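Local structure of sugar phosphate isomerase/epimerase (Parabacteroides distasonis, 3L23) at residues G12-Q24 with V38-G50. The protein binds a magnesium ion and probably acts as a sugar phosphate isomerase or epimerase with a TIM-barrel fold. Numbering follows the deposited sequence.
With EDO (1,2-ethanediol), chain F.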
ATOM      1  N   GLY A  12      12.296  14.714  16.412  1.00 44.12           N
ATOM      2  CA  GLY A  12      11.157  13.761  16.608  1.00 42.79           C
ATOM      3  C   GLY A  12      10.177  13.781  15.438  1.00 41.62           C
ATOM      4  O   GLY A  12       9.003  14.141  15.603  1.00 42.59           O
ATOM      5  N   LYS A  13      10.650  13.423  14.249  1.00 38.99           N
ATOM      6  CA  LYS A  13       9.779  13.348  13.086  1.00 37.02           C
ATOM      7  C   LYS A  13       8.931  12.112  13.199  1.00 37.46           C
ATOM      8  O   LYS A  13       9.416  11.095  13.719  1.00 36.54           O
ATOM      9  CB  LYS A  13      10.616  13.288  11.818  1.00 36.35           C
ATOM     10  CG  LYS A  13      11.502  14.502  11.610  1.00 34.49           C
ATOM     11  CD  LYS A  13      12.187  14.519  10.251  1.00 35.10           C
ATOM     12  CE  LYS A  13      13.310  15.544  10.174  1.00 34.83           C
ATOM     13  NZ  LYS A  13      13.951  15.655   8.804  1.00 32.43           N
ATOM     14  N   GLU A  14       7.682  12.199  12.728  1.00 36.42           N
ATOM     15  CA  GLU A  14       6.791  11.063  12.637  1.00 37.44           C
ATOM     16  C   GLU A  14       7.085  10.342  11.337  1.00 35.28           C
ATOM     17  O   GLU A  14       6.937  10.939  10.269  1.00 36.72           O
ATOM     18  CB  GLU A  14       5.366  11.535  12.596  1.00 38.39           C
ATOM     19  CG  GLU A  14       4.868  12.029  13.909  1.00 42.95           C
ATOM     20  CD  GLU A  14       3.786  11.120  14.417  1.00 52.45           C
ATOM     21  OE1 GLU A  14       4.113   9.986  14.902  1.00 54.00           O
ATOM     22  OE2 GLU A  14       2.598  11.550  14.273  1.00 55.23           O
ATOM     23  N   ILE A  15       7.466   9.070  11.416  1.00 33.47           N
ATOM     24  CA  ILE A  15       7.824   8.280  10.246  1.00 32.16           C
ATOM     25  C   ILE A  15       7.109   6.943  10.257  1.00 32.11           C
ATOM     26  O   ILE A  15       7.116   6.244  11.264  1.00 31.72           O
ATOM     27  CB  ILE A  15       9.400   8.035  10.131  1.00 32.41           C
ATOM     28  CG1 ILE A  15      10.194   9.341  10.293  1.00 33.00           C
ATOM     29  CG2 ILE A  15       9.768   7.384   8.818  1.00 31.77           C
ATOM     30  CD1 ILE A  15      11.707   9.183  10.396  1.00 31.08           C
ATOM     31  N   GLY A  16       6.467   6.608   9.139  1.00 31.38           N
ATOM     32  CA  GLY A  16       5.824   5.333   9.007  1.00 31.81           C
ATOM     33  C   GLY A  16       6.675   4.301   8.333  1.00 30.83           C
ATOM     34  O   GLY A  16       7.544   4.638   7.501  1.00 30.30           O
ATOM     35  N   LEU A  17       6.395   3.022   8.630  1.00 31.21           N
ATOM     36  CA  LEU A  17       7.066   1.874   7.996  1.00 30.70           C
ATOM     37  C   LEU A  17       6.072   0.827   7.510  1.00 30.88           C
ATOM     38  O   LEU A  17       5.209   0.368   8.283  1.00 30.44           O
ATOM     39  CB  LEU A  17       8.016   1.164   8.974  1.00 30.00           C
ATOM     40  CG  LEU A  17       8.933   0.038   8.505  1.00 31.10           C
ATOM     41  CD1 LEU A  17       9.878   0.449   7.342  1.00 31.10           C
ATOM     42  CD2 LEU A  17       9.753  -0.576   9.674  1.00 31.13           C
ATOM     43  N   GLN A  18       6.224   0.404   6.256  1.00 32.06           N
ATOM     44  CA  GLN A  18       5.504  -0.752   5.755  1.00 32.30           C
ATOM     45  C   GLN A  18       6.353  -1.947   6.185  1.00 31.54           C
ATOM     46  O   GLN A  18       7.500  -2.147   5.736  1.00 30.35           O
ATOM     47  CB  GLN A  18       5.294  -0.649   4.244  1.00 31.80           C
ATOM     48  CG  GLN A  18       4.960  -1.915   3.493  1.00 34.68           C
ATOM     49  CD  GLN A  18       3.869  -2.760   4.108  1.00 33.52           C
ATOM     50  OE1 GLN A  18       4.159  -3.806   4.663  1.00 32.27           O
ATOM     51  NE2 GLN A  18       2.600  -2.325   3.988  1.00 32.39           N
ATOM     52  N   ILE A  19       5.805  -2.744   7.090  1.00 30.66           N
ATOM     53  CA  ILE A  19       6.612  -3.787   7.718  1.00 30.55           C
ATOM     54  C   ILE A  19       7.115  -4.903   6.789  1.00 30.79           C
ATOM     55  O   ILE A  19       8.050  -5.644   7.157  1.00 30.83           O
ATOM     56  CB  ILE A  19       5.891  -4.429   8.938  1.00 30.86           C
ATOM     57  CG1 ILE A  19       4.658  -5.234   8.530  1.00 30.15           C
ATOM     58  CG2 ILE A  19       5.517  -3.336   9.967  1.00 32.18           C
ATOM     59  CD1 ILE A  19       3.916  -5.933   9.749  1.00 30.89           C
ATOM     60  N   TYR A  20       6.517  -5.054   5.614  1.00 32.45           N
ATOM     61  CA  TYR A  20       7.030  -6.033   4.652  1.00 33.12           C
ATOM     62  C   TYR A  20       8.498  -5.737   4.297  1.00 31.39           C
ATOM     63  O   TYR A  20       9.228  -6.613   3.919  1.00 32.09           O
ATOM     64  CB  TYR A  20       6.188  -5.977   3.377  1.00 36.59           C
ATOM     65  CG  TYR A  20       6.376  -7.104   2.396  1.00 41.05           C
ATOM     66  CD1 TYR A  20       5.937  -8.378   2.685  1.00 45.44           C
ATOM     67  CD2 TYR A  20       6.876  -6.861   1.138  1.00 45.46           C
ATOM     68  CE1 TYR A  20       6.068  -9.405   1.755  1.00 49.04           C
ATOM     69  CE2 TYR A  20       7.016  -7.866   0.210  1.00 45.17           C
ATOM     70  CZ  TYR A  20       6.611  -9.125   0.510  1.00 46.51           C
ATOM     71  OH  TYR A  20       6.724 -10.141  -0.435  1.00 48.47           O
ATOM     72  N   SER A  21       8.903  -4.496   4.484  1.00 32.23           N
ATOM     73  CA  SER A  21      10.290  -4.078   4.288  1.00 31.16           C
ATOM     74  C   SER A  21      11.276  -4.915   5.078  1.00 31.84           C
ATOM     75  O   SER A  21      12.401  -5.098   4.649  1.00 32.14           O
ATOM     76  CB  SER A  21      10.464  -2.618   4.728  1.00 30.91           C
ATOM     77  OG  SER A  21       9.576  -1.771   3.986  1.00 31.32           O
ATOM     78  N   LEU A  22      10.859  -5.404   6.235  1.00 30.00           N
ATOM     79  CA  LEU A  22      11.713  -6.216   7.096  1.00 31.60           C
ATOM     80  C   LEU A  22      11.659  -7.713   6.813  1.00 31.71           C
ATOM     81  O   LEU A  22      12.450  -8.474   7.346  1.00 31.97           O
ATOM     82  CB  LEU A  22      11.311  -5.959   8.546  1.00 31.97           C
ATOM     83  CG  LEU A  22      11.458  -4.511   9.017  1.00 34.44           C
ATOM     84  CD1 LEU A  22      10.751  -4.356  10.366  1.00 34.49           C
ATOM     85  CD2 LEU A  22      12.906  -4.139   9.116  1.00 36.02           C
ATOM     86  N   SER A  23      10.695  -8.132   5.983  1.00 32.77           N
ATOM     87  CA  SER A  23      10.553  -9.523   5.605  1.00 33.44           C
ATOM     88  C   SER A  23      10.471 -10.397   6.879  1.00 33.78           C
ATOM     89  O   SER A  23       9.891  -9.986   7.925  1.00 33.81           O
ATOM     90  CB  SER A  23      11.684  -9.920   4.634  1.00 35.07           C
ATOM     91  OG  SER A  23      11.540 -11.286   4.188  1.00 37.18           O
ATOM     92  N   GLN A  24      11.042 -11.581   6.828  1.00 32.87           N
ATOM     93  CA  GLN A  24      10.974 -12.447   7.990  1.00 33.72           C
ATOM     94  C   GLN A  24      11.913 -12.045   9.113  1.00 31.97           C
ATOM     95  O   GLN A  24      11.806 -12.610  10.200  1.00 32.13           O
ATOM     96  CB  GLN A  24      11.148 -13.920   7.572  1.00 34.86           C
ATOM     97  CG  GLN A  24       9.955 -14.417   6.683  1.00 38.65           C
ATOM     98  CD  GLN A  24       8.551 -14.225   7.331  1.00 44.59           C
ATOM     99  OE1 GLN A  24       8.234 -14.856   8.342  1.00 49.96           O
ATOM    100  NE2 GLN A  24       7.715 -13.364   6.727  1.00 47.01           N
ATOM    101  N   VAL A  38      12.490  -1.297  15.776  1.00 29.09           N
ATOM    102  CA  VAL A  38      11.783  -0.436  14.827  1.00 29.53           C
ATOM    103  C   VAL A  38      11.578   0.976  15.419  1.00 30.08           C
ATOM    104  O   VAL A  38      11.904   1.974  14.782  1.00 30.00           O
ATOM    105  CB  VAL A  38      10.439  -1.048  14.389  1.00 29.51           C
ATOM    106  CG1 VAL A  38       9.602  -0.041  13.628  1.00 28.95           C
ATOM    107  CG2 VAL A  38      10.710  -2.303  13.533  1.00 29.74           C
ATOM    108  N   LYS A  39      11.095   1.023  16.651  1.00 30.24           N
ATOM    109  CA  LYS A  39      10.951   2.284  17.359  1.00 31.00           C
ATOM    110  C   LYS A  39      12.300   2.986  17.494  1.00 30.33           C
ATOM    111  O   LYS A  39      12.410   4.174  17.215  1.00 30.89           O
ATOM    112  CB  LYS A  39      10.349   2.086  18.758  1.00 30.93           C
ATOM    113  CG  LYS A  39      10.147   3.399  19.521  1.00 31.77           C
ATOM    114  CD  LYS A  39       8.983   4.227  18.983  1.00 33.16           C
ATOM    115  CE  LYS A  39       8.805   5.478  19.867  1.00 35.69           C
ATOM    116  NZ  LYS A  39       7.495   6.117  19.607  1.00 37.87           N
ATOM    117  N   ASP A  40      13.337   2.255  17.897  1.00 30.12           N
ATOM    118  CA  ASP A  40      14.658   2.858  18.120  1.00 30.58           C
ATOM    119  C   ASP A  40      15.281   3.420  16.848  1.00 30.41           C
ATOM    120  O   ASP A  40      16.084   4.351  16.927  1.00 31.11           O
ATOM    121  CB  ASP A  40      15.614   1.854  18.780  1.00 30.79           C
ATOM    122  CG  ASP A  40      15.233   1.524  20.224  1.00 34.80           C
ATOM    123  OD1 ASP A  40      14.464   2.292  20.859  1.00 37.20           O
ATOM    124  OD2 ASP A  40      15.746   0.496  20.755  1.00 36.66           O
HETATM  125  N   MSE A  41      14.938   2.846  15.703  1.00 31.13           N
HETATM  126  CA  MSE A  41      15.393   3.362  14.399  1.00 31.79           C
HETATM  127  C   MSE A  41      14.699   4.675  13.998  1.00 32.09           C
HETATM  128  O   MSE A  41      15.129   5.320  13.032  1.00 32.97           O
HETATM  129  CB  MSE A  41      15.196   2.296  13.288  1.00 32.11           C
HETATM  130  CG  MSE A  41      16.091   1.091  13.443  1.00 32.69           C
HETATM  131 SE   MSE A  41      15.986  -0.047  11.878  0.75 33.40          SE
HETATM  132  CE  MSE A  41      14.232  -0.799  12.120  1.00 34.70           C
ATOM    133  N   GLY A  42      13.638   5.052  14.704  1.00 31.45           N
ATOM    134  CA  GLY A  42      12.968   6.342  14.493  1.00 31.18           C
ATOM    135  C   GLY A  42      11.588   6.264  13.879  1.00 32.03           C
ATOM    136  O   GLY A  42      11.044   7.286  13.483  1.00 32.64           O
ATOM    137  N   TYR A  43      11.012   5.063  13.794  1.00 30.64           N
ATOM    138  CA  TYR A  43       9.673   4.882  13.260  1.00 30.64           C
ATOM    139  C   TYR A  43       8.621   4.962  14.356  1.00 31.95           C
ATOM    140  O   TYR A  43       8.843   4.512  15.448  1.00 31.36           O
ATOM    141  CB  TYR A  43       9.558   3.524  12.546  1.00 30.70           C
ATOM    142  CG  TYR A  43      10.442   3.433  11.341  1.00 30.43           C
ATOM    143  CD1 TYR A  43      10.053   4.002  10.129  1.00 28.98           C
ATOM    144  CD2 TYR A  43      11.709   2.853  11.404  1.00 30.83           C
ATOM    145  CE1 TYR A  43      10.877   3.965   9.028  1.00 29.58           C
ATOM    146  CE2 TYR A  43      12.553   2.825  10.256  1.00 28.56           C
ATOM    147  CZ  TYR A  43      12.098   3.360   9.066  1.00 30.02           C
ATOM    148  OH  TYR A  43      12.879   3.365   7.904  1.00 29.97           O
ATOM    149  N   SER A  44       7.439   5.482  14.025  1.00 31.68           N
ATOM    150  CA  SER A  44       6.345   5.555  14.992  1.00 33.11           C
ATOM    151  C   SER A  44       5.010   4.945  14.560  1.00 32.30           C
ATOM    152  O   SER A  44       4.159   4.654  15.409  1.00 32.41           O
ATOM    153  CB  SER A  44       6.128   7.033  15.324  1.00 33.58           C
ATOM    154  OG  SER A  44       5.798   7.703  14.112  1.00 38.83           O
ATOM    155  N   LYS A  45       4.845   4.782  13.253  1.00 32.02           N
ATOM    156  CA  LYS A  45       3.625   4.350  12.620  1.00 32.86           C
ATOM    157  C   LYS A  45       3.874   3.142  11.714  1.00 31.95           C
ATOM    158  O   LYS A  45       4.861   3.093  10.966  1.00 31.97           O
ATOM    159  CB  LYS A  45       3.040   5.522  11.792  1.00 32.83           C
ATOM    160  CG  LYS A  45       2.568   6.673  12.662  1.00 37.08           C
ATOM    161  CD  LYS A  45       2.506   8.014  11.935  1.00 38.40           C
ATOM    162  CE  LYS A  45       1.396   8.075  10.894  1.00 43.28           C
ATOM    163  NZ  LYS A  45       1.205   9.499  10.349  1.00 44.20           N
ATOM    164  N   LEU A  46       2.981   2.165  11.767  1.00 30.67           N
ATOM    165  CA  LEU A  46       3.122   0.930  10.985  1.00 29.53           C
ATOM    166  C   LEU A  46       2.009   0.760   9.973  1.00 31.16           C
ATOM    167  O   LEU A  46       0.879   1.103  10.265  1.00 31.78           O
ATOM    168  CB  LEU A  46       3.085  -0.270  11.892  1.00 29.13           C
ATOM    169  CG  LEU A  46       4.181  -0.339  12.959  1.00 29.21           C
ATOM    170  CD1 LEU A  46       3.962  -1.620  13.794  1.00 29.20           C
ATOM    171  CD2 LEU A  46       5.611  -0.252  12.384  1.00 28.90           C
ATOM    172  N   GLU A  47       2.365   0.272   8.790  1.00 31.40           N
ATOM    173  CA  GLU A  47       1.414  -0.298   7.866  1.00 30.46           C
ATOM    174  C   GLU A  47       1.746  -1.780   7.817  1.00 30.68           C
ATOM    175  O   GLU A  47       2.914  -2.171   7.559  1.00 31.29           O
ATOM    176  CB  GLU A  47       1.546   0.312   6.504  1.00 30.36           C
ATOM    177  CG  GLU A  47       0.511  -0.234   5.491  1.00 29.26           C
ATOM    178  CD  GLU A  47       0.655   0.511   4.193  1.00 30.21           C
ATOM    179  OE1 GLU A  47       1.706   0.314   3.528  1.00 32.33           O
ATOM    180  OE2 GLU A  47      -0.254   1.314   3.863  1.00 32.66           O
ATOM    181  N   LEU A  48       0.729  -2.602   8.096  1.00 30.22           N
ATOM    182  CA  LEU A  48       0.886  -4.051   8.160  1.00 29.70           C
ATOM    183  C   LEU A  48       0.979  -4.692   6.770  1.00 30.22           C
ATOM    184  O   LEU A  48       0.579  -4.099   5.761  1.00 30.09           O
ATOM    185  CB  LEU A  48      -0.300  -4.668   8.901  1.00 30.76           C
ATOM    186  CG  LEU A  48      -0.672  -4.113  10.264  1.00 30.46           C
ATOM    187  CD1 LEU A  48      -1.934  -4.827  10.796  1.00 31.08           C
ATOM    188  CD2 LEU A  48       0.521  -4.240  11.240  1.00 32.33           C
ATOM    189  N   ALA A  49       1.548  -5.890   6.751  1.00 29.90           N
ATOM    190  CA  ALA A  49       1.461  -6.806   5.638  1.00 30.08           C
ATOM    191  C   ALA A  49       1.296  -8.136   6.287  1.00 31.23           C
ATOM    192  O   ALA A  49       1.607  -8.297   7.482  1.00 32.26           O
ATOM    193  CB  ALA A  49       2.716  -6.799   4.806  1.00 29.28           C
ATOM    194  N   GLY A  50       0.778  -9.102   5.549  1.00 30.41           N
ATOM    195  CA  GLY A  50       0.720 -10.463   6.090  1.00 31.36           C
ATOM    196  C   GLY A  50      -0.449 -10.766   7.013  1.00 31.54           C
ATOM    197  O   GLY A  50      -0.431 -11.787   7.721  1.00 32.42           O
TER
HETATM  198  C1  EDO F   5       4.272   9.237   8.574  1.00 28.67           C
HETATM  199  O1  EDO F   5       2.990   8.635   8.297  1.00 28.91           O
HETATM  200  C2  EDO F   5       4.150  10.749   8.616  1.00 31.53           C
HETATM  201  O2  EDO F   5       3.308  11.075   9.709  1.00 33.26           O
HETATM  202  O   HOH W   1       8.758   8.564  14.048  1.00 31.42           O
HETATM  203  O   HOH W   2      12.270  10.077  14.456  1.00 44.42           O
HETATM  204  O   HOH W   3       0.384  11.145  12.890  1.00 55.70           O
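Gln18 and Glu47 meet on the interior face of two parallel strands, 16-18 and 45-48, joined through helix 31-40 as a beta-alpha-beta unit of the TIM barrel; the strand directions differ by 20°. From Leu17 on the backbone bonds alternate in the parallel pattern: Leu17 N donates to Lys45 O, Leu17 O accepts from Glu47 N, and Ile19 N reaches Glu47 O at 3.0 Å. With CG anti to the backbone N (chi1 161°) and a bend at chi2, Gln18 carries its amide across to the neighbouring strand. Its NE2 bonds to Glu47 OE1 at 2.8 Å, on the anti side of the carboxylate, and to Leu48 O at 3.2 Å, from above that carbonyl plane. Tyr20 N donates to a lone pair of Gln18 OE1 at 2.8 Å, fixing the amide's rotation. Glu47 OE1 also bonds to the magnesium ligand His242, so Glu47 is second-shell and Gln18 stands behind it. Replacing Gln18 by alanine is likely to deprive Glu47 OE1 and Leu48 O of their shared donor and Tyr20 N of its acceptor, although His242 and Ser77 still hold Glu47. On the opposite face Leu17 CD2 lies 4.2 Å above the Tyr43 ring centre. Ahead of strand 16-18, Ser44 OG donates to Glu14 OE1 at 2.9 Å, 32° out of the carboxylate plane.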